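Local coordinates for protein mediator of RNA polymerase II transcription subunit 18 (Schizosaccharomyces pombe, PDB 3C0T) that serves as a subunit of the Mediator coactivator complex, which relays signals from gene-specific regulators to the basal RNA polymerase II machinery, at residues M1-S12 / Q163-A174. Residues are numbered along the deposited sequence; the frame is centred on the assembly and turned at random.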
ATOM      1  N   MET A   1      -9.181  13.568  -1.269  1.00 59.69           N
ATOM      2  CA  MET A   1      -8.871  12.996   0.071  1.00 60.07           C
ATOM      3  C   MET A   1      -7.368  13.114   0.310  1.00 58.47           C
ATOM      4  O   MET A   1      -6.567  12.949  -0.608  1.00 58.29           O
ATOM      5  CB  MET A   1      -9.329  11.535   0.129  1.00 62.36           C
ATOM      6  CG  MET A   1      -9.116  10.836   1.458  1.00 64.90           C
ATOM      7  SD  MET A   1     -10.018   9.254   1.561  1.00 68.21           S
ATOM      8  CE  MET A   1      -9.082   8.236   0.412  1.00 68.89           C
ATOM      9  N   GLN A   2      -6.995  13.410   1.549  1.00 56.65           N
ATOM     10  CA  GLN A   2      -5.594  13.595   1.901  1.00 55.15           C
ATOM     11  C   GLN A   2      -5.086  12.473   2.800  1.00 53.48           C
ATOM     12  O   GLN A   2      -5.708  12.147   3.813  1.00 51.57           O
ATOM     13  CB  GLN A   2      -5.435  14.938   2.620  1.00 57.76           C
ATOM     14  CG  GLN A   2      -4.239  15.774   2.196  1.00 64.11           C
ATOM     15  CD  GLN A   2      -4.333  16.248   0.760  1.00 64.92           C
ATOM     16  OE1 GLN A   2      -5.370  16.740   0.332  1.00 68.15           O
ATOM     17  NE2 GLN A   2      -3.244  16.107   0.011  1.00 68.46           N
ATOM     18  N   GLU A   3      -3.959  11.875   2.425  1.00 51.77           N
ATOM     19  CA  GLU A   3      -3.373  10.816   3.235  1.00 50.50           C
ATOM     20  C   GLU A   3      -2.110  11.314   3.933  1.00 48.42           C
ATOM     21  O   GLU A   3      -1.154  11.728   3.275  1.00 46.72           O
ATOM     22  CB  GLU A   3      -3.021   9.588   2.378  1.00 49.25           C
ATOM     23  CG  GLU A   3      -2.342   8.474   3.185  1.00 52.15           C
ATOM     24  CD  GLU A   3      -2.057   7.216   2.371  1.00 55.64           C
ATOM     25  OE1 GLU A   3      -3.012   6.609   1.849  1.00 57.10           O
ATOM     26  OE2 GLU A   3      -0.874   6.831   2.254  1.00 57.45           O
ATOM     27  N   LEU A   4      -2.115  11.292   5.263  1.00 46.60           N
ATOM     28  CA  LEU A   4      -0.939  11.694   6.033  1.00 47.89           C
ATOM     29  C   LEU A   4      -0.309  10.357   6.442  1.00 48.73           C
ATOM     30  O   LEU A   4      -1.016   9.441   6.876  1.00 48.26           O
ATOM     31  CB  LEU A   4      -1.341  12.527   7.258  1.00 46.20           C
ATOM     32  CG  LEU A   4      -2.012  13.870   6.928  1.00 49.04           C
ATOM     33  CD1 LEU A   4      -3.483  13.632   6.563  1.00 45.32           C
ATOM     34  CD2 LEU A   4      -1.919  14.815   8.131  1.00 46.90           C
ATOM     35  N   TYR A   5       1.009  10.232   6.312  1.00 48.18           N
ATOM     36  CA  TYR A   5       1.623   8.947   6.610  1.00 48.53           C
ATOM     37  C   TYR A   5       3.074   8.984   7.051  1.00 48.69           C
ATOM     38  O   TYR A   5       3.736  10.013   7.000  1.00 49.34           O
ATOM     39  CB  TYR A   5       1.536   8.079   5.357  1.00 46.83           C
ATOM     40  CG  TYR A   5       2.391   8.638   4.241  1.00 46.48           C
ATOM     41  CD1 TYR A   5       3.727   8.252   4.102  1.00 45.89           C
ATOM     42  CD2 TYR A   5       1.890   9.615   3.374  1.00 46.62           C
ATOM     43  CE1 TYR A   5       4.547   8.827   3.134  1.00 45.67           C
ATOM     44  CE2 TYR A   5       2.703  10.200   2.395  1.00 45.03           C
ATOM     45  CZ  TYR A   5       4.030   9.803   2.285  1.00 47.00           C
ATOM     46  OH  TYR A   5       4.853  10.392   1.353  1.00 45.60           O
ATOM     47  N   LEU A   6       3.557   7.814   7.455  1.00 49.36           N
ATOM     48  CA  LEU A   6       4.939   7.611   7.873  1.00 49.23           C
ATOM     49  C   LEU A   6       5.302   6.235   7.356  1.00 48.70           C
ATOM     50  O   LEU A   6       4.455   5.338   7.322  1.00 50.05           O
ATOM     51  CB  LEU A   6       5.069   7.648   9.396  1.00 48.63           C
ATOM     52  CG  LEU A   6       4.895   9.025  10.036  1.00 49.77           C
ATOM     53  CD1 LEU A   6       4.963   8.900  11.551  1.00 49.24           C
ATOM     54  CD2 LEU A   6       5.986   9.966   9.521  1.00 50.30           C
ATOM     55  N   LEU A   7       6.548   6.070   6.935  1.00 47.93           N
ATOM     56  CA  LEU A   7       6.998   4.793   6.412  1.00 47.92           C
ATOM     57  C   LEU A   7       8.235   4.285   7.142  1.00 49.26           C
ATOM     58  O   LEU A   7       9.059   5.065   7.623  1.00 48.97           O
ATOM     59  CB  LEU A   7       7.295   4.912   4.916  1.00 49.18           C
ATOM     60  CG  LEU A   7       6.118   4.838   3.938  1.00 51.20           C
ATOM     61  CD1 LEU A   7       6.612   5.153   2.546  1.00 52.61           C
ATOM     62  CD2 LEU A   7       5.499   3.451   3.963  1.00 50.01           C
ATOM     63  N   GLY A   8       8.342   2.963   7.225  1.00 48.70           N
ATOM     64  CA  GLY A   8       9.466   2.329   7.885  1.00 47.74           C
ATOM     65  C   GLY A   8       9.698   0.959   7.275  1.00 48.80           C
ATOM     66  O   GLY A   8       8.830   0.422   6.578  1.00 48.04           O
ATOM     67  N   VAL A   9      10.862   0.380   7.534  1.00 48.63           N
ATOM     68  CA  VAL A   9      11.178  -0.929   6.988  1.00 49.89           C
ATOM     69  C   VAL A   9      11.549  -1.873   8.136  1.00 51.05           C
ATOM     70  O   VAL A   9      12.231  -1.479   9.080  1.00 51.33           O
ATOM     71  CB  VAL A   9      12.341  -0.812   5.955  1.00 49.61           C
ATOM     72  CG1 VAL A   9      13.686  -0.805   6.667  1.00 47.69           C
ATOM     73  CG2 VAL A   9      12.258  -1.921   4.945  1.00 50.17           C
ATOM     74  N   VAL A  10      11.071  -3.111   8.063  1.00 52.67           N
ATOM     75  CA  VAL A  10      11.342  -4.113   9.092  1.00 52.83           C
ATOM     76  C   VAL A  10      12.017  -5.323   8.464  1.00 53.25           C
ATOM     77  O   VAL A  10      11.414  -6.017   7.653  1.00 54.20           O
ATOM     78  CB  VAL A  10      10.035  -4.599   9.761  1.00 53.56           C
ATOM     79  CG1 VAL A  10      10.322  -5.762  10.704  1.00 52.83           C
ATOM     80  CG2 VAL A  10       9.380  -3.454  10.516  1.00 55.66           C
ATOM     81  N   PRO A  11      13.282  -5.589   8.827  1.00 53.84           N
ATOM     82  CA  PRO A  11      14.028  -6.732   8.287  1.00 53.14           C
ATOM     83  C   PRO A  11      13.299  -8.036   8.593  1.00 51.78           C
ATOM     84  O   PRO A  11      12.688  -8.181   9.647  1.00 51.45           O
ATOM     85  CB  PRO A  11      15.368  -6.650   9.018  1.00 54.45           C
ATOM     86  CG  PRO A  11      15.515  -5.180   9.285  1.00 55.68           C
ATOM     87  CD  PRO A  11      14.129  -4.793   9.732  1.00 53.38           C
ATOM     88  N   SER A  12      13.371  -8.986   7.672  1.00 52.05           N
ATOM     89  CA  SER A  12      12.708 -10.267   7.855  1.00 54.18           C
ATOM     90  C   SER A  12      13.062 -10.960   9.179  1.00 54.75           C
ATOM     91  O   SER A  12      12.214 -11.609   9.800  1.00 54.39           O
ATOM     92  CB  SER A  12      13.046 -11.187   6.681  1.00 54.68           C
ATOM     93  OG  SER A  12      12.220 -12.331   6.711  1.00 61.43           O
ATOM     94  N   GLN A 163      13.772  -9.845   1.179  1.00 64.03           N
ATOM     95  CA  GLN A 163      12.830  -8.739   1.177  1.00 59.08           C
ATOM     96  C   GLN A 163      12.359  -8.316   2.561  1.00 52.87           C
ATOM     97  O   GLN A 163      11.851  -9.132   3.327  1.00 51.44           O
ATOM     98  CB  GLN A 163      11.621  -9.141   0.344  1.00 60.07           C
ATOM     99  CG  GLN A 163      10.733  -8.005  -0.057  1.00 61.56           C
ATOM    100  CD  GLN A 163       9.671  -8.462  -1.023  1.00 60.44           C
ATOM    101  OE1 GLN A 163       9.981  -9.038  -2.058  1.00 59.60           O
ATOM    102  NE2 GLN A 163       8.411  -8.213  -0.689  1.00 61.75           N
ATOM    103  N   PRO A 164      12.528  -7.032   2.904  1.00 47.69           N
ATOM    104  CA  PRO A 164      12.083  -6.568   4.219  1.00 46.95           C
ATOM    105  C   PRO A 164      10.569  -6.333   4.187  1.00 45.55           C
ATOM    106  O   PRO A 164       9.965  -6.259   3.108  1.00 43.16           O
ATOM    107  CB  PRO A 164      12.841  -5.260   4.392  1.00 45.55           C
ATOM    108  CG  PRO A 164      12.855  -4.726   2.987  1.00 47.07           C
ATOM    109  CD  PRO A 164      13.225  -5.954   2.180  1.00 46.49           C
ATOM    110  N   TRP A 165       9.956  -6.242   5.364  1.00 43.86           N
ATOM    111  CA  TRP A 165       8.531  -5.960   5.445  1.00 42.67           C
ATOM    112  C   TRP A 165       8.444  -4.446   5.496  1.00 43.10           C
ATOM    113  O   TRP A 165       9.332  -3.786   6.045  1.00 42.48           O
ATOM    114  CB  TRP A 165       7.920  -6.539   6.712  1.00 42.63           C
ATOM    115  CG  TRP A 165       7.772  -8.023   6.682  1.00 44.11           C
ATOM    116  CD1 TRP A 165       8.750  -8.948   6.892  1.00 43.63           C
ATOM    117  CD2 TRP A 165       6.569  -8.759   6.420  1.00 42.72           C
ATOM    118  NE1 TRP A 165       8.234 -10.219   6.778  1.00 43.79           N
ATOM    119  CE2 TRP A 165       6.899 -10.134   6.488  1.00 44.33           C
ATOM    120  CE3 TRP A 165       5.248  -8.393   6.135  1.00 41.20           C
ATOM    121  CZ2 TRP A 165       5.952 -11.148   6.284  1.00 42.76           C
ATOM    122  CZ3 TRP A 165       4.300  -9.406   5.931  1.00 44.64           C
ATOM    123  CH2 TRP A 165       4.662 -10.767   6.007  1.00 43.43           C
ATOM    124  N   ILE A 166       7.391  -3.891   4.912  1.00 41.53           N
ATOM    125  CA  ILE A 166       7.216  -2.448   4.915  1.00 40.76           C
ATOM    126  C   ILE A 166       6.212  -2.076   5.992  1.00 42.80           C
ATOM    127  O   ILE A 166       5.168  -2.723   6.128  1.00 42.09           O
ATOM    128  CB  ILE A 166       6.715  -1.944   3.540  1.00 39.00           C
ATOM    129  CG1 ILE A 166       7.799  -2.171   2.485  1.00 38.15           C
ATOM    130  CG2 ILE A 166       6.343  -0.456   3.613  1.00 38.00           C
ATOM    131  CD1 ILE A 166       7.391  -1.762   1.090  1.00 39.24           C
ATOM    132  N   LEU A 167       6.546  -1.049   6.770  1.00 43.39           N
ATOM    133  CA  LEU A 167       5.672  -0.560   7.831  1.00 44.87           C
ATOM    134  C   LEU A 167       5.109   0.766   7.352  1.00 44.42           C
ATOM    135  O   LEU A 167       5.848   1.742   7.227  1.00 45.67           O
ATOM    136  CB  LEU A 167       6.453  -0.330   9.128  1.00 46.70           C
ATOM    137  CG  LEU A 167       6.029  -1.116  10.377  1.00 50.25           C
ATOM    138  CD1 LEU A 167       6.683  -0.488  11.589  1.00 51.50           C
ATOM    139  CD2 LEU A 167       4.524  -1.095  10.562  1.00 48.99           C
ATOM    140  N   HIS A 168       3.806   0.804   7.086  1.00 43.64           N
ATOM    141  CA  HIS A 168       3.148   2.014   6.601  1.00 43.67           C
ATOM    142  C   HIS A 168       2.091   2.490   7.595  1.00 43.67           C
ATOM    143  O   HIS A 168       1.118   1.783   7.868  1.00 43.30           O
ATOM    144  CB  HIS A 168       2.498   1.727   5.241  1.00 44.74           C
ATOM    145  CG  HIS A 168       1.860   2.922   4.598  1.00 48.36           C
ATOM    146  ND1 HIS A 168       1.174   2.844   3.405  1.00 49.27           N
ATOM    147  CD2 HIS A 168       1.801   4.220   4.978  1.00 49.21           C
ATOM    148  CE1 HIS A 168       0.721   4.041   3.078  1.00 47.15           C
ATOM    149  NE2 HIS A 168       1.086   4.894   4.016  1.00 48.61           N
ATOM    150  N   VAL A 169       2.291   3.686   8.144  1.00 42.90           N
ATOM    151  CA  VAL A 169       1.345   4.253   9.100  1.00 43.34           C
ATOM    152  C   VAL A 169       0.641   5.419   8.418  1.00 43.96           C
ATOM    153  O   VAL A 169       1.293   6.305   7.858  1.00 46.40           O
ATOM    154  CB  VAL A 169       2.060   4.762  10.371  1.00 42.96           C
ATOM    155  CG1 VAL A 169       1.026   5.224  11.398  1.00 40.29           C
ATOM    156  CG2 VAL A 169       2.930   3.648  10.956  1.00 43.96           C
ATOM    157  N   TYR A 170      -0.686   5.430   8.464  1.00 42.25           N
ATOM    158  CA  TYR A 170      -1.420   6.489   7.796  1.00 44.78           C
ATOM    159  C   TYR A 170      -2.804   6.752   8.356  1.00 46.47           C
ATOM    160  O   TYR A 170      -3.341   5.977   9.147  1.00 45.08           O
ATOM    161  CB  TYR A 170      -1.574   6.159   6.304  1.00 44.95           C
ATOM    162  CG  TYR A 170      -2.375   4.893   6.042  1.00 46.66           C
ATOM    163  CD1 TYR A 170      -1.776   3.634   6.108  1.00 47.14           C
ATOM    164  CD2 TYR A 170      -3.745   4.953   5.779  1.00 47.29           C
ATOM    165  CE1 TYR A 170      -2.525   2.463   5.923  1.00 47.82           C
ATOM    166  CE2 TYR A 170      -4.501   3.793   5.598  1.00 45.55           C
ATOM    167  CZ  TYR A 170      -3.884   2.550   5.675  1.00 48.69           C
ATOM    168  OH  TYR A 170      -4.636   1.394   5.538  1.00 50.64           O
ATOM    169  N   THR A 171      -3.365   7.875   7.924  1.00 46.26           N
ATOM    170  CA  THR A 171      -4.705   8.263   8.290  1.00 48.45           C
ATOM    171  C   THR A 171      -5.202   9.141   7.151  1.00 50.22           C
ATOM    172  O   THR A 171      -4.404   9.762   6.445  1.00 50.19           O
ATOM    173  CB  THR A 171      -4.749   9.027   9.619  1.00 49.33           C
ATOM    174  OG1 THR A 171      -6.119   9.218   9.989  1.00 51.87           O
ATOM    175  CG2 THR A 171      -4.054  10.376   9.504  1.00 48.96           C
ATOM    176  N   HIS A 172      -6.514   9.168   6.951  1.00 51.65           N
ATOM    177  CA  HIS A 172      -7.094   9.959   5.876  1.00 55.02           C
ATOM    178  C   HIS A 172      -7.926  11.136   6.383  1.00 56.72           C
ATOM    179  O   HIS A 172      -8.658  11.020   7.371  1.00 57.00           O
ATOM    180  CB  HIS A 172      -7.982   9.081   4.992  1.00 53.98           C
ATOM    181  CG  HIS A 172      -7.239   8.026   4.237  1.00 56.82           C
ATOM    182  ND1 HIS A 172      -6.262   8.321   3.309  1.00 57.81           N
ATOM    183  CD2 HIS A 172      -7.342   6.674   4.257  1.00 57.18           C
ATOM    184  CE1 HIS A 172      -5.798   7.198   2.790  1.00 55.72           C
ATOM    185  NE2 HIS A 172      -6.435   6.186   3.348  1.00 55.91           N
ATOM    186  N   VAL A 173      -7.805  12.264   5.691  1.00 57.62           N
ATOM    187  CA  VAL A 173      -8.561  13.468   6.013  1.00 58.77           C
ATOM    188  C   VAL A 173      -9.353  13.836   4.759  1.00 60.34           C
ATOM    189  O   VAL A 173      -8.780  14.173   3.721  1.00 59.56           O
ATOM    190  CB  VAL A 173      -7.633  14.636   6.399  1.00 59.96           C
ATOM    191  CG1 VAL A 173      -8.464  15.888   6.659  1.00 58.60           C
ATOM    192  CG2 VAL A 173      -6.823  14.268   7.646  1.00 57.54           C
ATOM    193  N   ALA A 174     -10.676  13.748   4.859  1.00 62.97           N
ATOM    194  CA  ALA A 174     -11.573  14.037   3.736  1.00 65.83           C
ATOM    195  C   ALA A 174     -11.370  15.398   3.073  1.00 67.06           C
ATOM    196  O   ALA A 174     -11.232  15.488   1.852  1.00 67.83           O
ATOM    197  CB  ALA A 174     -13.024  13.902   4.189  1.00 65.03           C
TER
HETATM  198  O   HOH W   1       9.672 -13.271   7.426  1.00 60.67           O
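Strands 2-10 and 165-173, the first and last of the chain, pair antiparallel in the curved Med18 sheet. Ten backbone hydrogen bonds join them in five hydrogen-bonded pairs, from Gln2 with Val173 to Val10 with Trp165; Val10 N to Trp165 O, 2.7 Å, is nearly straight at 172°. On the face shared by Glu3, Tyr5 and Leu7, the carboxylate of Glu3 reaches between two imidazoles. Its chain is fully extended, with CG anti to the backbone N (chi1 177°), and it runs alongside His172, placing Glu3 OE1 3.0 Å from His172 CE1. Glu3 OE2 lies at the edge of the His168 ring, 3.3 Å from NE2 of that ring, and also forms a salt bridge to Arg97 of the adjacent strand 95-104. The CE methyl of Met1 sits over one face of the His172 ring in a CH-pi contact, 4.1 Å from its centroid. His172 ND1, buried here, has no polar partner in the model. Tyr170 CD1 covers one face of His168, while Tyr5 CB meets that ring's edge, 3.5 Å from His168 NE2. Farther along, Val9 CG2 presses on Pro164 CB at 3.4 Å. The other face is largely apolar: Leu4 CD1 touches Val173 CG2 at 3.6 Å, and both residues pack against helix 179-196. Beyond the last pair, a water bonded to Ser12 OG makes a weak bond to Trp165 NE1. First and last strands thus close a curled antiparallel sheet, with helix 179-196 against the Leu4 and Val173 face, as expected of a Med18 protein of the CYTH clan.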